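Local structure of precorrin-8x Methyl Mutase (Thermus thermophilus, 1V9C) at residues V156-K170 / P179-V193. The protein probably acts as a precorrin-8X methylmutase, an isomerase of adenosylcobalamin (cobalamin) biosynthesis. Numbering follows the deposited sequence.
Sequences VLGMPVGFVNVLEAK and PWIVTEGRKGGSTLV. With SO4 (sulfate ion), chain G.
K170 reaches from helix 166-174 to the end of strand 180-183 and the loop after it, within a beta-alpha-beta unit of a doubly wound sheet. Its chain is extended beyond CG (chi3 179°), which carries the ammonium to a cluster of carbonyls. NZ donates hydrogen bonds to T183 O, nearly along the C=O axis, and to G185 O at 2.9 Å, from above that carbonyl's plane. The T183 distance, NZ to O 2.5 Å, is short and its exact value doubtful. NZ also donates to P160 O in its own segment. With an alanine here the carbonyls of P160, T183 and G185 would probably lose the donor they share, leaving the loops joined by backbone bonds alone. T183 OG1 donates to K187 O at 2.8 Å and ties the strand end to the loop that leaves it. In the backbone, G189 N donates to M159 O, and G162 N to R186 O in the carbonyl plane.

Before these loops, strands 156-158 and 180-183 run parallel, joined by hydrogen bonds such as G158 N to I181 O. On one sheet face L157 CD2 lies alongside I181 CD1 at 3.6 Å. M159 CE touches I181 CG2, and its SD rests against L192 CB.

Beyond P160, N165 N and L167 N hold a sulfate at the N-terminus of helix 166-174. One R186 guanidinium face lies over F163 CA. R186 NH1 comes to the ring edge, 3.3 Å from F163 CD1, and R186 NH2 is 2.7 Å from sulfate O3.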
loop_
_atom_site.group_PDB
_atom_site.type_symbol
_atom_site.label_atom_id
_atom_site.label_comp_id
_atom_site.label_asym_id
_atom_site.label_seq_id
_atom_site.Cartn_x
_atom_site.Cartn_y
_atom_site.Cartn_z
ATOM N N VAL B 156 -4.644 -17.253 6.718
ATOM C CA VAL B 156 -4.146 -16.020 7.313
ATOM C C VAL B 156 -2.881 -15.507 6.627
ATOM O O VAL B 156 -1.868 -16.199 6.566
ATOM C CB VAL B 156 -3.834 -16.206 8.826
ATOM C CG1 VAL B 156 -3.265 -14.911 9.408
ATOM C CG2 VAL B 156 -5.089 -16.602 9.565
ATOM N N LEU B 157 -2.955 -14.285 6.111
ATOM C CA LEU B 157 -1.819 -13.659 5.450
ATOM C C LEU B 157 -1.139 -12.761 6.494
ATOM O O LEU B 157 -1.628 -11.677 6.821
ATOM C CB LEU B 157 -2.303 -12.833 4.252
ATOM C CG LEU B 157 -3.096 -13.568 3.169
ATOM C CD1 LEU B 157 -3.513 -12.589 2.090
ATOM C CD2 LEU B 157 -2.261 -14.684 2.580
ATOM N N GLY B 158 -0.023 -13.234 7.037
ATOM C CA GLY B 158 0.669 -12.466 8.052
ATOM C C GLY B 158 1.798 -11.659 7.455
ATOM O O GLY B 158 2.939 -12.126 7.387
ATOM N N MET B 159 1.471 -10.446 7.016
ATOM C CA MET B 159 2.448 -9.564 6.402
ATOM C C MET B 159 2.529 -8.163 7.007
ATOM O O MET B 159 2.509 -7.162 6.282
ATOM C CB MET B 159 2.163 -9.479 4.905
ATOM C CG MET B 159 2.047 -10.847 4.245
ATOM S SD MET B 159 1.440 -10.787 2.507
ATOM C CE MET B 159 1.313 -12.480 2.154
ATOM N N PRO B 160 2.592 -8.060 8.346
ATOM C CA PRO B 160 2.690 -6.722 8.950
ATOM C C PRO B 160 4.101 -6.196 8.608
ATOM O O PRO B 160 5.030 -6.983 8.411
ATOM C CB PRO B 160 2.567 -6.989 10.455
ATOM C CG PRO B 160 2.019 -8.373 10.563
ATOM C CD PRO B 160 2.596 -9.102 9.381
ATOM N N VAL B 161 4.262 -4.883 8.530
ATOM C CA VAL B 161 5.568 -4.304 8.231
ATOM C C VAL B 161 5.905 -3.479 9.458
ATOM O O VAL B 161 5.007 -2.999 10.132
ATOM C CB VAL B 161 5.500 -3.410 6.949
ATOM C CG1 VAL B 161 4.419 -2.384 7.115
ATOM C CG2 VAL B 161 6.870 -2.726 6.664
ATOM N N GLY B 162 7.183 -3.347 9.790
ATOM C CA GLY B 162 7.516 -2.555 10.960
ATOM C C GLY B 162 8.659 -3.034 11.831
ATOM O O GLY B 162 9.321 -4.032 11.537
ATOM N N PHE B 163 8.861 -2.317 12.932
ATOM C CA PHE B 163 9.951 -2.589 13.860
ATOM C C PHE B 163 9.510 -2.911 15.291
ATOM O O PHE B 163 10.340 -3.128 16.175
ATOM C CB PHE B 163 10.888 -1.379 13.864
ATOM C CG PHE B 163 11.422 -1.022 12.501
ATOM C CD1 PHE B 163 12.691 -1.438 12.103
ATOM C CD2 PHE B 163 10.647 -0.284 11.607
ATOM C CE1 PHE B 163 13.181 -1.127 10.845
ATOM C CE2 PHE B 163 11.126 0.034 10.338
ATOM C CZ PHE B 163 12.400 -0.389 9.956
ATOM N N VAL B 164 8.205 -2.958 15.520
ATOM C CA VAL B 164 7.702 -3.256 16.852
ATOM C C VAL B 164 6.670 -4.382 16.844
ATOM O O VAL B 164 5.567 -4.204 16.327
ATOM C CB VAL B 164 7.064 -1.991 17.488
ATOM C CG1 VAL B 164 6.635 -2.281 18.913
ATOM C CG2 VAL B 164 8.057 -0.833 17.464
ATOM N N ASN B 165 7.042 -5.532 17.414
ATOM C CA ASN B 165 6.162 -6.705 17.517
ATOM C C ASN B 165 6.008 -7.497 16.223
ATOM O O ASN B 165 5.353 -8.545 16.205
ATOM C CB ASN B 165 4.762 -6.280 17.981
ATOM C CG ASN B 165 4.776 -5.601 19.332
ATOM O OD1 ASN B 165 4.041 -4.632 19.565
ATOM N ND2 ASN B 165 5.604 -6.108 20.237
ATOM N N VAL B 166 6.604 -7.001 15.145
ATOM C CA VAL B 166 6.489 -7.648 13.848
ATOM C C VAL B 166 7.071 -9.059 13.762
ATOM O O VAL B 166 6.383 -10.006 13.338
ATOM C CB VAL B 166 7.132 -6.768 12.741
ATOM C CG1 VAL B 166 7.135 -7.509 11.409
ATOM C CG2 VAL B 166 6.352 -5.466 12.604
ATOM N N LEU B 167 8.334 -9.207 14.153
ATOM C CA LEU B 167 8.991 -10.506 14.077
ATOM C C LEU B 167 8.309 -11.572 14.927
ATOM O O LEU B 167 8.129 -12.709 14.485
ATOM C CB LEU B 167 10.463 -10.371 14.473
ATOM C CG LEU B 167 11.249 -9.313 13.682
ATOM C CD1 LEU B 167 12.734 -9.413 14.040
ATOM C CD2 LEU B 167 11.046 -9.514 12.175
ATOM N N GLU B 168 7.894 -11.200 16.132
ATOM C CA GLU B 168 7.249 -12.159 17.017
ATOM C C GLU B 168 5.826 -12.483 16.574
ATOM O O GLU B 168 5.354 -13.606 16.745
ATOM C CB GLU B 168 7.263 -11.630 18.453
ATOM C CG GLU B 168 5.926 -11.182 18.987
ATOM C CD GLU B 168 6.012 -10.721 20.426
ATOM O OE1 GLU B 168 6.746 -9.744 20.689
ATOM O OE2 GLU B 168 5.348 -11.334 21.291
ATOM N N ALA B 169 5.150 -11.493 16.000
ATOM C CA ALA B 169 3.785 -11.676 15.521
ATOM C C ALA B 169 3.761 -12.727 14.411
ATOM O O ALA B 169 2.835 -13.543 14.319
ATOM C CB ALA B 169 3.236 -10.357 14.997
ATOM N N LYS B 170 4.785 -12.705 13.571
ATOM C CA LYS B 170 4.864 -13.658 12.485
ATOM C C LYS B 170 5.215 -15.042 13.025
ATOM O O LYS B 170 4.640 -16.041 12.594
ATOM C CB LYS B 170 5.875 -13.175 11.447
ATOM C CG LYS B 170 5.392 -11.901 10.759
ATOM C CD LYS B 170 6.445 -11.249 9.898
ATOM C CE LYS B 170 5.873 -10.007 9.229
ATOM N NZ LYS B 170 6.733 -9.516 8.133
ATOM N N PRO B 179 -3.691 -22.558 8.041
ATOM C CA PRO B 179 -2.777 -22.304 6.928
ATOM C C PRO B 179 -2.398 -20.826 6.868
ATOM O O PRO B 179 -3.156 -19.961 7.296
ATOM C CB PRO B 179 -3.569 -22.785 5.717
ATOM C CG PRO B 179 -4.974 -22.547 6.117
ATOM C CD PRO B 179 -5.029 -22.937 7.564
ATOM N N TRP B 180 -1.211 -20.532 6.363
ATOM C CA TRP B 180 -0.806 -19.143 6.296
ATOM C C TRP B 180 0.243 -18.868 5.234
ATOM O O TRP B 180 0.819 -19.790 4.651
ATOM C CB TRP B 180 -0.258 -18.711 7.653
ATOM C CG TRP B 180 0.723 -19.712 8.205
ATOM C CD1 TRP B 180 0.474 -20.669 9.149
ATOM C CD2 TRP B 180 2.093 -19.883 7.812
ATOM N NE1 TRP B 180 1.602 -21.423 9.371
ATOM C CE2 TRP B 180 2.611 -20.965 8.568
ATOM C CE3 TRP B 180 2.933 -19.230 6.902
ATOM C CZ2 TRP B 180 3.931 -21.409 8.434
ATOM C CZ3 TRP B 180 4.245 -19.672 6.768
ATOM C CH2 TRP B 180 4.732 -20.750 7.534
ATOM N N ILE B 181 0.464 -17.578 5.002
ATOM C CA ILE B 181 1.463 -17.080 4.065
ATOM C C ILE B 181 2.051 -15.892 4.800
ATOM O O ILE B 181 1.323 -15.005 5.273
ATOM C CB ILE B 181 0.872 -16.587 2.756
ATOM C CG1 ILE B 181 0.042 -17.691 2.098
ATOM C CG2 ILE B 181 2.013 -16.133 1.835
ATOM C CD1 ILE B 181 -0.516 -17.300 0.759
ATOM N N VAL B 182 3.373 -15.884 4.895
ATOM C CA VAL B 182 4.081 -14.863 5.622
ATOM C C VAL B 182 5.239 -14.248 4.845
ATOM O O VAL B 182 5.831 -14.897 3.987
ATOM C CB VAL B 182 4.624 -15.482 6.953
ATOM C CG1 VAL B 182 5.740 -14.649 7.519
ATOM C CG2 VAL B 182 3.502 -15.577 7.977
ATOM N N THR B 183 5.542 -12.987 5.141
ATOM C CA THR B 183 6.694 -12.314 4.545
ATOM C C THR B 183 7.660 -12.219 5.726
ATOM O O THR B 183 7.471 -11.421 6.642
ATOM C CB THR B 183 6.376 -10.878 4.017
ATOM O OG1 THR B 183 5.760 -10.095 5.047
ATOM C CG2 THR B 183 5.458 -10.947 2.807
ATOM N N GLU B 184 8.669 -13.080 5.709
ATOM C CA GLU B 184 9.674 -13.151 6.766
ATOM C C GLU B 184 10.359 -11.809 6.995
ATOM O O GLU B 184 10.629 -11.074 6.048
ATOM C CB GLU B 184 10.733 -14.196 6.390
ATOM C CG GLU B 184 10.177 -15.561 6.001
ATOM C CD GLU B 184 10.314 -16.598 7.100
ATOM O OE1 GLU B 184 9.581 -16.511 8.111
ATOM O OE2 GLU B 184 11.170 -17.497 6.950
ATOM N N GLY B 185 10.621 -11.485 8.258
ATOM C CA GLY B 185 11.305 -10.251 8.571
ATOM C C GLY B 185 10.434 -9.065 8.925
ATOM O O GLY B 185 9.306 -9.234 9.403
ATOM N N ARG B 186 10.971 -7.864 8.695
ATOM C CA ARG B 186 10.257 -6.632 9.004
ATOM C C ARG B 186 9.440 -6.115 7.819
ATOM O O ARG B 186 8.603 -5.230 7.988
ATOM C CB ARG B 186 11.234 -5.541 9.450
ATOM C CG ARG B 186 12.279 -6.048 10.404
ATOM C CD ARG B 186 12.614 -5.054 11.476
ATOM N NE ARG B 186 12.252 -5.604 12.777
ATOM C CZ ARG B 186 12.635 -5.097 13.941
ATOM N NH1 ARG B 186 13.398 -4.012 13.978
ATOM N NH2 ARG B 186 12.261 -5.682 15.068
ATOM N N LYS B 187 9.686 -6.668 6.639
ATOM C CA LYS B 187 8.980 -6.250 5.437
ATOM C C LYS B 187 7.601 -6.852 5.305
ATOM O O LYS B 187 7.340 -7.949 5.792
ATOM C CB LYS B 187 9.776 -6.597 4.184
ATOM C CG LYS B 187 11.000 -5.750 3.999
ATOM C CD LYS B 187 11.602 -5.943 2.630
ATOM C CE LYS B 187 12.699 -4.925 2.417
ATOM N NZ LYS B 187 13.152 -4.915 1.012
ATOM N N GLY B 188 6.732 -6.114 4.622
ATOM C CA GLY B 188 5.368 -6.552 4.389
ATOM C C GLY B 188 4.574 -5.303 4.073
ATOM O O GLY B 188 5.133 -4.365 3.510
ATOM N N GLY B 189 3.292 -5.273 4.430
ATOM C CA GLY B 189 2.502 -4.077 4.164
ATOM C C GLY B 189 1.234 -4.324 3.369
ATOM O O GLY B 189 1.081 -5.365 2.751
ATOM N N SER B 190 0.335 -3.345 3.386
ATOM C CA SER B 190 -0.936 -3.416 2.667
ATOM C C SER B 190 -0.787 -3.869 1.228
ATOM O O SER B 190 -1.521 -4.730 0.742
ATOM C CB SER B 190 -1.603 -2.045 2.681
ATOM O OG SER B 190 -1.894 -1.632 4.001
ATOM N N THR B 191 0.190 -3.296 0.536
ATOM C CA THR B 191 0.403 -3.651 -0.853
ATOM C C THR B 191 0.705 -5.141 -1.048
ATOM O O THR B 191 0.315 -5.740 -2.052
ATOM C CB THR B 191 1.538 -2.810 -1.464
ATOM O OG1 THR B 191 1.166 -1.424 -1.440
ATOM C CG2 THR B 191 1.780 -3.228 -2.882
ATOM N N LEU B 192 1.382 -5.753 -0.086
ATOM C CA LEU B 192 1.699 -7.162 -0.242
ATOM C C LEU B 192 0.431 -8.000 -0.032
ATOM O O LEU B 192 0.174 -8.928 -0.777
ATOM C CB LEU B 192 2.826 -7.575 0.727
ATOM C CG LEU B 192 4.275 -7.117 0.473
ATOM C CD1 LEU B 192 4.752 -7.677 -0.863
ATOM C CD2 LEU B 192 4.393 -5.586 0.499
ATOM N N VAL B 193 -0.376 -7.661 0.964
ATOM C CA VAL B 193 -1.611 -8.420 1.174
ATOM C C VAL B 193 -2.507 -8.311 -0.066
ATOM O O VAL B 193 -2.975 -9.325 -0.585
ATOM C CB VAL B 193 -2.425 -7.905 2.382
ATOM C CG1 VAL B 193 -3.605 -8.819 2.619
ATOM C CG2 VAL B 193 -1.562 -7.885 3.614
HETATM S S SO4 G . 9.924 -7.250 17.081
HETATM O O1 SO4 G . 9.587 -6.197 18.052
HETATM O O2 SO4 G . 9.346 -8.547 17.506
HETATM O O3 SO4 G . 11.397 -7.388 17.003
HETATM O O4 SO4 G . 9.396 -6.867 15.753
#